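Local coordinates for fucolectin-related protein (Streptococcus pneumoniae, PDB 2J22), which probably recognises fucose-containing blood group antigens, acting as a calcium-containing carbohydrate-binding module of a pneumococcal virulence factor, at residues T21-S24 / S25-Y28; S32-A35 / V36-N39; N41-Y44 / G45-S48; I93-S96 / N97-V101. One frame throughout, in Å; residues are numbered along the deposited sequence. Where two conformers were deposited one is given.

Contact 1 (T21-S24 / S25-Y28); sequences TRQS and STDY
Q23 and T26 meet across the bend where strand 20-23, an outermost strand of the five-stranded antiparallel sheet of this galactose-binding-like domain, runs out into the long loop leading to strand 59-64. One side-chain hydrogen bond joins them: Q23 NE2 donates to T26 OG1 over 3.2 Å. The N-H points almost straight at its acceptor (172°), and OG1 lies only 2° out of the amide plane, which shows that the bond uses the amide N-H in line. The two side chains cross at about a right angle, so the contact is made at the amide nitrogen and hydroxyl oxygen, not alongside. NE2 also bonds to G30 O, and these two acceptors together fix the rotation of the amide.

Packing supplies the second kind of contact. With CG set between the backbone N and the carbonyl carbon (chi1 60°) and the chain extended beyond it, the Q23 side chain reaches along the bend, bringing CG to 3.3 Å from S25 O.

Other polar contacts tie the bend to the rest of the fold. S24 OG has W59 N as a partner, and S25 OG has K53 N. Both hydroxyls also bond to D55, so that S24 OG and S25 OG, from adjacent serines, share the single carboxylate oxygen OD2 further along the same loop.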
loop_
_atom_site.group_PDB
_atom_site.type_symbol
_atom_site.label_atom_id
_atom_site.label_comp_id
_atom_site.label_asym_id
_atom_site.label_seq_id
_atom_site.Cartn_x
_atom_site.Cartn_y
_atom_site.Cartn_z
ATOM N N THR A 21 4.059 9.762 -1.538
ATOM C CA THR A 21 4.255 8.558 -0.732
ATOM C C THR A 21 5.482 8.622 0.176
ATOM O O THR A 21 6.459 9.436 -0.048
ATOM C CB THR A 21 4.270 7.291 -1.621
ATOM O OG1 THR A 21 5.342 7.387 -2.566
ATOM C CG2 THR A 21 3.017 7.216 -2.468
ATOM N N ARG A 22 5.476 7.781 1.207
ATOM C CA ARG A 22 6.694 7.590 1.963
ATOM C C ARG A 22 6.703 6.195 2.630
ATOM O O ARG A 22 5.676 5.516 2.670
ATOM C CB ARG A 22 6.878 8.726 3.000
ATOM C CG ARG A 22 5.942 8.630 4.146
ATOM C CD ARG A 22 5.851 9.883 4.992
ATOM N NE ARG A 22 4.875 9.649 6.062
ATOM C CZ ARG A 22 5.219 9.616 7.337
ATOM N NH1 ARG A 22 6.491 9.816 7.671
ATOM N NH2 ARG A 22 4.317 9.393 8.270
ATOM N N GLN A 23 7.839 5.791 3.182
ATOM C CA GLN A 23 7.885 4.469 3.810
ATOM C C GLN A 23 8.970 4.451 4.869
ATOM O O GLN A 23 9.761 5.386 4.967
ATOM C CB GLN A 23 8.055 3.346 2.733
ATOM C CG GLN A 23 9.332 3.404 1.843
ATOM C CD GLN A 23 9.320 2.442 0.617
ATOM O OE1 GLN A 23 8.301 1.747 0.325
ATOM N NE2 GLN A 23 10.432 2.339 -0.036
ATOM N N SER A 24 8.987 3.403 5.665
ATOM C CA SER A 24 9.844 3.265 6.821
ATOM C C SER A 24 11.318 3.347 6.412
ATOM O O SER A 24 12.108 3.970 7.127
ATOM C CB SER A 24 9.529 1.958 7.529
ATOM O OG SER A 24 9.723 0.881 6.611
ATOM N N SER A 25 11.694 2.742 5.275
ATOM C CA SER A 25 13.063 2.900 4.780
ATOM C C SER A 25 13.086 2.408 3.327
ATOM O O SER A 25 12.112 1.904 2.829
ATOM C CB SER A 25 14.083 2.102 5.622
ATOM O OG SER A 25 13.779 0.708 5.560
ATOM N N THR A 26 14.211 2.493 2.651
ATOM C CA THR A 26 14.211 2.033 1.256
ATOM C C THR A 26 15.423 1.157 1.007
ATOM O O THR A 26 16.557 1.489 1.456
ATOM C CB THR A 26 14.263 3.265 0.354
ATOM O OG1 THR A 26 13.058 4.046 0.501
ATOM C CG2 THR A 26 14.349 2.883 -1.126
ATOM N N ASP A 27 15.210 0.039 0.316
ATOM C CA ASP A 27 16.330 -0.829 -0.051
ATOM C C ASP A 27 16.196 -1.168 -1.532
ATOM O O ASP A 27 15.101 -1.154 -2.066
ATOM C CB ASP A 27 16.274 -2.077 0.792
ATOM C CG ASP A 27 17.632 -2.513 1.314
ATOM O OD1 ASP A 27 18.628 -1.827 1.056
ATOM O OD2 ASP A 27 17.779 -3.555 1.993
ATOM N N TYR A 28 17.316 -1.377 -2.215
ATOM C CA TYR A 28 17.263 -1.945 -3.595
ATOM C C TYR A 28 16.575 -1.026 -4.584
ATOM O O TYR A 28 15.900 -1.438 -5.505
ATOM C CB TYR A 28 16.622 -3.342 -3.610
ATOM C CG TYR A 28 17.298 -4.301 -2.650
ATOM C CD1 TYR A 28 18.635 -4.675 -2.839
ATOM C CD2 TYR A 28 16.606 -4.855 -1.547
ATOM C CE1 TYR A 28 19.303 -5.530 -1.936
ATOM C CE2 TYR A 28 17.258 -5.738 -0.624
ATOM C CZ TYR A 28 18.607 -6.066 -0.837
ATOM O OH TYR A 28 19.256 -6.940 0.025
#

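Contact 2 (S32-A35 / V36-N39); sequences SRLA and VDGN. With CA (calcium ion), chain B.
The D37 carboxylate faces L34 across a short 3-10 turn, and its two faces have different neighbours. L34 O lies over one face, and the calcium ion is bound at OD1, displaced to that same side. N39 N approaches OD1 from the other side, 49° out of the carboxylate plane. That backbone bond, 3.0 Å from N39 N to D37 OD1, closes an Asx turn. L34 CD2 also comes to 4.1 Å from D37 OD2, whose polar partner lies outside residues 32-39.

Three ligands of the metal come from residues 32-39. L34 O and N39 O each stand 2.4 Å from the calcium, and D37 OD1 is 2.6 Å from it. S48, A140 and E141 complete a set of seven oxygen atoms. D37 holds CG between its backbone N and carbonyl carbon (chi1 69°), which turns OD1 back toward L34 O.

The 3-10 turn, with V36 N donating to R33 O over 2.9 Å, probably helps to place L34 O. V36 CG2 packs 3.4 Å from the same R33 O.

L34 O and D37 OD1, both acceptors, stand 3.1 Å apart because they share the ion. The calcium thus gathers oxygens that would otherwise repel, and probably offsets the charge of the D37 and E141 carboxylates.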
loop_
_atom_site.group_PDB
_atom_site.type_symbol
_atom_site.label_atom_id
_atom_site.label_comp_id
_atom_site.label_asym_id
_atom_site.label_seq_id
_atom_site.Cartn_x
_atom_site.Cartn_y
_atom_site.Cartn_z
ATOM N N SER A 32 9.205 4.283 -2.473
ATOM C CA SER A 32 7.784 4.367 -2.171
ATOM C C SER A 32 6.865 4.742 -3.360
ATOM O O SER A 32 5.791 4.173 -3.477
ATOM C CB SER A 32 7.504 5.190 -0.874
ATOM O OG SER A 32 7.533 6.596 -1.102
ATOM N N ARG A 33 7.309 5.601 -4.271
ATOM C CA ARG A 33 6.508 6.091 -5.402
ATOM C C ARG A 33 6.189 4.978 -6.391
ATOM O O ARG A 33 5.288 5.122 -7.211
ATOM C CB ARG A 33 7.274 7.220 -6.141
ATOM C CG ARG A 33 8.665 6.780 -6.777
ATOM C CD ARG A 33 9.248 7.784 -7.742
ATOM N NE ARG A 33 10.521 7.349 -8.348
ATOM C CZ ARG A 33 11.713 7.695 -7.883
ATOM N NH1 ARG A 33 11.806 8.454 -6.810
ATOM N NH2 ARG A 33 12.813 7.290 -8.483
ATOM N N LEU A 34 6.954 3.854 -6.294
ATOM C CA LEU A 34 6.841 2.778 -7.274
ATOM C C LEU A 34 5.496 2.145 -7.063
ATOM O O LEU A 34 4.994 1.472 -7.987
ATOM C CB LEU A 34 7.941 1.734 -7.127
ATOM C CG LEU A 34 9.345 2.299 -7.436
ATOM C CD1 LEU A 34 10.468 1.266 -7.391
ATOM C CD2 LEU A 34 9.241 3.035 -8.839
ATOM N N ALA A 35 4.912 2.331 -5.877
ATOM C CA ALA A 35 3.559 1.726 -5.715
ATOM C C ALA A 35 2.431 2.616 -6.290
ATOM O O ALA A 35 1.263 2.248 -6.250
ATOM C CB ALA A 35 3.240 1.335 -4.211
ATOM N N VAL A 36 2.758 3.789 -6.836
ATOM C CA VAL A 36 1.715 4.637 -7.425
ATOM C C VAL A 36 2.117 5.178 -8.810
ATOM O O VAL A 36 1.609 6.195 -9.277
ATOM C CB VAL A 36 1.283 5.787 -6.465
ATOM C CG1 VAL A 36 0.787 5.257 -5.122
ATOM C CG2 VAL A 36 2.474 6.802 -6.214
ATOM N N ASP A 37 2.980 4.462 -9.489
ATOM C CA ASP A 37 3.425 4.829 -10.833
ATOM C C ASP A 37 2.551 4.384 -11.979
ATOM O O ASP A 37 2.894 4.660 -13.166
ATOM C CB ASP A 37 4.871 4.386 -11.067
ATOM C CG ASP A 37 5.054 2.883 -11.145
ATOM O OD1 ASP A 37 4.118 2.128 -10.910
ATOM O OD2 ASP A 37 6.163 2.359 -11.393
ATOM N N GLY A 38 1.445 3.718 -11.637
ATOM C CA GLY A 38 0.510 3.156 -12.592
ATOM C C GLY A 38 0.931 1.845 -13.255
ATOM O O GLY A 38 0.375 1.498 -14.273
ATOM N N ASN A 39 1.917 1.141 -12.721
ATOM C CA ASN A 39 2.419 -0.079 -13.357
ATOM C C ASN A 39 2.270 -1.161 -12.324
ATOM O O ASN A 39 2.879 -1.111 -11.261
ATOM C CB ASN A 39 3.892 0.095 -13.813
ATOM C CG ASN A 39 4.525 -1.179 -14.472
ATOM O OD1 ASN A 39 3.926 -2.245 -14.544
ATOM N ND2 ASN A 39 5.775 -1.035 -14.919
HETATM CA CA CA B . 4.113 -0.076 -9.554
#

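Contact 3 (N41-Y44 / G45-S48); sequences NGDY and GHHS. With CA (calcium ion), chain B.
D43 and H46 join through their side chains: H46 ND1 donates to D43 OD2 over 2.8 Å at 168°. The acceptor lies at the ring edge, close to the imidazole plane, and the donor meets OD2 on its anti side, 23° out of the carboxylate plane. Carboxylate and ring are turned steeply against each other, so the ring meets the oxygen by its edge without stacking on the carboxylate. This bond probably favours a proton on ND1. OD2 also receives a weak bond from G45 N, whose better partner is a water that in turn donates to D43 OD1.

N41 comes over one face of the same ring. Its ND2 sits 3.4 Å from H46 CG, displaced toward the rim, with amide and ring planes 21° apart. The other end of that amide is occupied: OD1 accepts from D43 N at 2.9 Å, making an Asx turn, and N41 CG, anti to the backbone N, puts it there.

Backbone groups pair three residues apart, H46 N to D43 O and H47 N to Y44 O (both 3.0 Å). A second water accepts from S48 N and donates to N41 O and D43 O, bridging residues 41-44 to 45-48. Y44 OH reaches Y28 O.

Two overlapping turns, 43-46 and 44-47, thus lead to S48, which gives O (2.6 Å) and OG (2.5 Å) to the calcium site of this galactose-binding-like domain.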
loop_
_atom_site.group_PDB
_atom_site.type_symbol
_atom_site.label_atom_id
_atom_site.label_comp_id
_atom_site.label_asym_id
_atom_site.label_seq_id
_atom_site.Cartn_x
_atom_site.Cartn_y
_atom_site.Cartn_z
ATOM N N ASN A 41 3.105 -4.336 -12.683
ATOM C CA ASN A 41 4.070 -5.460 -12.817
ATOM C C ASN A 41 4.755 -5.749 -11.446
ATOM O O ASN A 41 5.390 -4.845 -10.813
ATOM C CB ASN A 41 5.118 -5.118 -13.924
ATOM C CG ASN A 41 5.941 -6.331 -14.346
ATOM O OD1 ASN A 41 6.173 -7.239 -13.551
ATOM N ND2 ASN A 41 6.321 -6.377 -15.617
ATOM N N GLY A 42 4.622 -6.969 -10.946
ATOM C CA GLY A 42 5.247 -7.312 -9.673
ATOM C C GLY A 42 6.613 -7.981 -9.768
ATOM O O GLY A 42 7.143 -8.433 -8.772
ATOM N N ASP A 43 7.190 -8.032 -10.982
ATOM C CA ASP A 43 8.508 -8.609 -11.164
ATOM C C ASP A 43 9.488 -7.583 -10.688
ATOM O O ASP A 43 9.545 -6.528 -11.302
ATOM C CB ASP A 43 8.788 -8.897 -12.634
ATOM C CG ASP A 43 10.208 -9.336 -12.843
ATOM O OD1 ASP A 43 10.554 -10.353 -12.263
ATOM O OD2 ASP A 43 11.079 -8.677 -13.471
ATOM N N TYR A 44 10.266 -7.847 -9.630
ATOM C CA TYR A 44 11.126 -6.756 -9.071
ATOM C C TYR A 44 11.999 -6.012 -10.131
ATOM O O TYR A 44 12.214 -4.783 -10.038
ATOM C CB TYR A 44 12.008 -7.225 -7.849
ATOM C CG TYR A 44 12.416 -6.049 -7.022
ATOM C CD1 TYR A 44 11.563 -5.501 -6.078
ATOM C CD2 TYR A 44 13.597 -5.384 -7.297
ATOM C CE1 TYR A 44 11.940 -4.321 -5.367
ATOM C CE2 TYR A 44 13.975 -4.250 -6.569
ATOM C CZ TYR A 44 13.121 -3.729 -5.614
ATOM O OH TYR A 44 13.495 -2.529 -4.969
ATOM N N GLY A 45 12.523 -6.727 -11.144
ATOM C CA GLY A 45 13.505 -6.119 -12.037
ATOM C C GLY A 45 12.875 -5.320 -13.140
ATOM O O GLY A 45 13.556 -4.752 -13.992
ATOM N N HIS A 46 11.548 -5.303 -13.149
ATOM C CA HIS A 46 10.815 -4.357 -13.970
ATOM C C HIS A 46 10.683 -2.982 -13.302
ATOM O O HIS A 46 10.057 -2.076 -13.852
ATOM C CB HIS A 46 9.493 -4.930 -14.470
ATOM C CG HIS A 46 9.667 -5.796 -15.691
ATOM N ND1 HIS A 46 10.140 -7.090 -15.633
ATOM C CD2 HIS A 46 9.493 -5.519 -17.004
ATOM C CE1 HIS A 46 10.214 -7.589 -16.852
ATOM N NE2 HIS A 46 9.839 -6.648 -17.707
ATOM N N HIS A 47 11.261 -2.872 -12.105
ATOM C CA HIS A 47 11.480 -1.596 -11.438
ATOM C C HIS A 47 10.185 -0.887 -11.056
ATOM O O HIS A 47 10.132 0.336 -10.956
ATOM C CB HIS A 47 12.482 -0.724 -12.249
ATOM C CG HIS A 47 13.874 -1.301 -12.328
ATOM N ND1 HIS A 47 14.729 -1.046 -13.376
ATOM C CD2 HIS A 47 14.547 -2.141 -11.496
ATOM C CE1 HIS A 47 15.861 -1.709 -13.195
ATOM N NE2 HIS A 47 15.778 -2.375 -12.057
ATOM N N SER A 48 9.141 -1.666 -10.757
ATOM C CA SER A 48 7.899 -1.038 -10.316
ATOM C C SER A 48 7.375 -1.555 -8.980
ATOM O O SER A 48 6.199 -1.418 -8.661
ATOM C CB SER A 48 6.838 -1.088 -11.445
ATOM O OG SER A 48 5.915 -0.015 -11.302
HETATM CA CA CA B . 4.113 -0.076 -9.554
HETATM O O HOH W 1 7.967 -4.092 -11.453
HETATM O O HOH W 2 13.282 -9.556 -10.898
#

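Contact 4 (I93-S96 / N97-V101); sequences IYDS and NDYEV
D95 and the residues from N97 to V101 close the beta hairpin of strands 89-94 and 100-108, through a type I turn from D95 to D98 followed by a G1 bulge. N97 opens the return: its N donates to D95 OD1 over 2.8 Å, closing an Asx turn, and its OD1 is linked weakly through a water to D95 OD2. D95 CG sits between its backbone N and carbonyl carbon (chi1 57°), which places OD1 between the N-H groups of N97 and Y99.

D98 completes the turn with N to D95 O at 3.0 Å. Its positive phi (68°) is the conformation of the bulge position, commonly glycine but aspartate here. A water joins D98 OD1 to D95 O, and K125 NZ forms a salt bridge with D98 OD1.

Y99 pairs with D95 twice. Y99 N reaches D95 OD1 at 3.2 Å, from the opposite face of the carboxylate to N97 N, so two backbone donors grip one oxygen and hold the carboxylate's rotation. Y99 O accepts from D95 N at 2.8 Å. The side chains run side by side, ring and carboxylate planes 76° apart.

E100 faces Y94 as a non-hydrogen-bonded antiparallel pair with diverging side chains; its OE1 bonds to T103. E100 O shares a water with D95 OD2.

V101 N donates to I93 O at 2.7 Å. The valine methyls divide the apolar contacts: CG1 lies 3.7 Å from D95 CB, while CG2 meets I93 CG2 at 3.9 Å.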
loop_
_atom_site.group_PDB
_atom_site.type_symbol
_atom_site.label_atom_id
_atom_site.label_comp_id
_atom_site.label_asym_id
_atom_site.label_seq_id
_atom_site.Cartn_x
_atom_site.Cartn_y
_atom_site.Cartn_z
ATOM N N ILE A 93 -6.417 3.457 7.812
ATOM C CA ILE A 93 -6.832 4.718 7.125
ATOM C C ILE A 93 -7.029 5.796 8.155
ATOM O O ILE A 93 -7.623 5.563 9.195
ATOM C CB ILE A 93 -8.102 4.468 6.238
ATOM C CG1 ILE A 93 -7.871 3.195 5.361
ATOM C CG2 ILE A 93 -8.509 5.761 5.430
ATOM C CD1 ILE A 93 -8.679 3.087 4.072
ATOM N N TYR A 94 -6.501 7.000 7.882
ATOM C CA TYR A 94 -6.576 8.094 8.841
ATOM C C TYR A 94 -7.340 9.282 8.261
ATOM O O TYR A 94 -7.363 9.444 7.032
ATOM C CB TYR A 94 -5.176 8.578 9.220
ATOM C CG TYR A 94 -4.179 7.516 9.605
ATOM C CD1 TYR A 94 -3.935 7.201 10.973
ATOM C CD2 TYR A 94 -3.423 6.831 8.616
ATOM C CE1 TYR A 94 -3.002 6.195 11.337
ATOM C CE2 TYR A 94 -2.473 5.859 8.980
ATOM C CZ TYR A 94 -2.290 5.535 10.336
ATOM O OH TYR A 94 -1.329 4.600 10.660
ATOM N N ASP A 95 -7.925 10.129 9.126
ATOM C CA ASP A 95 -8.590 11.334 8.627
ATOM C C ASP A 95 -7.555 12.413 8.404
ATOM O O ASP A 95 -6.361 12.127 8.603
ATOM C CB ASP A 95 -9.686 11.846 9.560
ATOM C CG ASP A 95 -9.205 12.134 10.954
ATOM O OD1 ASP A 95 -8.040 12.551 11.155
ATOM O OD2 ASP A 95 -9.948 11.958 11.939
ATOM N N SER A 96 -7.984 13.626 7.999
ATOM C CA SER A 96 -7.058 14.758 7.693
ATOM C C SER A 96 -6.304 15.245 8.908
ATOM O O SER A 96 -5.367 16.059 8.762
ATOM C CB SER A 96 -7.800 15.961 7.089
ATOM O OG SER A 96 -8.803 16.411 7.985
ATOM N N ASN A 97 -6.724 14.787 10.096
ATOM C CA ASN A 97 -6.020 15.122 11.356
ATOM C C ASN A 97 -5.120 14.010 11.907
ATOM O O ASN A 97 -4.670 14.049 13.059
ATOM C CB ASN A 97 -7.043 15.572 12.397
ATOM C CG ASN A 97 -7.857 16.731 11.896
ATOM O OD1 ASN A 97 -9.081 16.625 11.667
ATOM N ND2 ASN A 97 -7.164 17.846 11.650
ATOM N N ASP A 98 -4.865 13.025 11.046
ATOM C CA ASP A 98 -3.958 11.896 11.319
ATOM C C ASP A 98 -4.442 10.938 12.383
ATOM O O ASP A 98 -3.625 10.234 12.947
ATOM C CB ASP A 98 -2.546 12.335 11.709
ATOM C CG ASP A 98 -1.750 12.819 10.553
ATOM O OD1 ASP A 98 -1.914 12.314 9.418
ATOM O OD2 ASP A 98 -0.945 13.751 10.693
ATOM N N TYR A 99 -5.745 10.928 12.654
ATOM C CA TYR A 99 -6.329 9.968 13.570
ATOM C C TYR A 99 -6.912 8.825 12.748
ATOM O O TYR A 99 -7.513 9.019 11.686
ATOM C CB TYR A 99 -7.439 10.605 14.412
ATOM C CG TYR A 99 -6.925 11.540 15.463
ATOM C CD1 TYR A 99 -6.323 11.066 16.623
ATOM C CD2 TYR A 99 -7.031 12.905 15.283
ATOM C CE1 TYR A 99 -5.788 11.959 17.588
ATOM C CE2 TYR A 99 -6.534 13.787 16.210
ATOM C CZ TYR A 99 -5.932 13.329 17.372
ATOM O OH TYR A 99 -5.449 14.253 18.273
ATOM N N GLU A 100 -6.778 7.625 13.281
ATOM C CA GLU A 100 -7.304 6.438 12.628
ATOM C C GLU A 100 -8.826 6.485 12.430
ATOM O O GLU A 100 -9.602 6.741 13.380
ATOM C CB GLU A 100 -6.894 5.213 13.443
ATOM C CG GLU A 100 -7.191 3.914 12.755
ATOM C CD GLU A 100 -7.933 2.963 13.654
ATOM O OE1 GLU A 100 -7.268 2.095 14.288
ATOM O OE2 GLU A 100 -9.159 3.116 13.752
ATOM N N VAL A 101 -9.273 6.217 11.209
ATOM C CA VAL A 101 -10.711 6.102 10.970
ATOM C C VAL A 101 -11.154 4.705 10.574
ATOM O O VAL A 101 -12.351 4.478 10.465
ATOM C CB VAL A 101 -11.244 7.137 9.921
ATOM C CG1 VAL A 101 -11.013 8.551 10.451
ATOM C CG2 VAL A 101 -10.578 6.926 8.529
HETATM O O HOH W 3 -10.591 9.839 13.885
HETATM O O HOH W 4 -10.212 14.074 13.433
HETATM O O HOH W 5 -4.055 12.721 7.656
HETATM O O HOH W 6 -11.220 16.136 9.190
#

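The four contacts follow one another along the chain in series. Contact 1 begins on strand 20-23 and runs into the loop to strand 59-64, which also holds contacts 2 and 3. These three form a cluster: centres lie 12 Å apart for contacts 1 and 2, and 10 Å for contacts 2 and 3. Contacts 2 and 3 share the calcium, while contact 1 touches both through T21 with S32 and Y28 with Y44. Contact 4, the hairpin, sits about 31 Å from contact 3 between centres, on the opposite side of the chain's centre. Contacts 1 and 4 nevertheless reach the same five-stranded sheet, whose outermost strands are 20-23 and 100-108. The calcium-binding loop region and the hairpin end are thus separate parts of one domain.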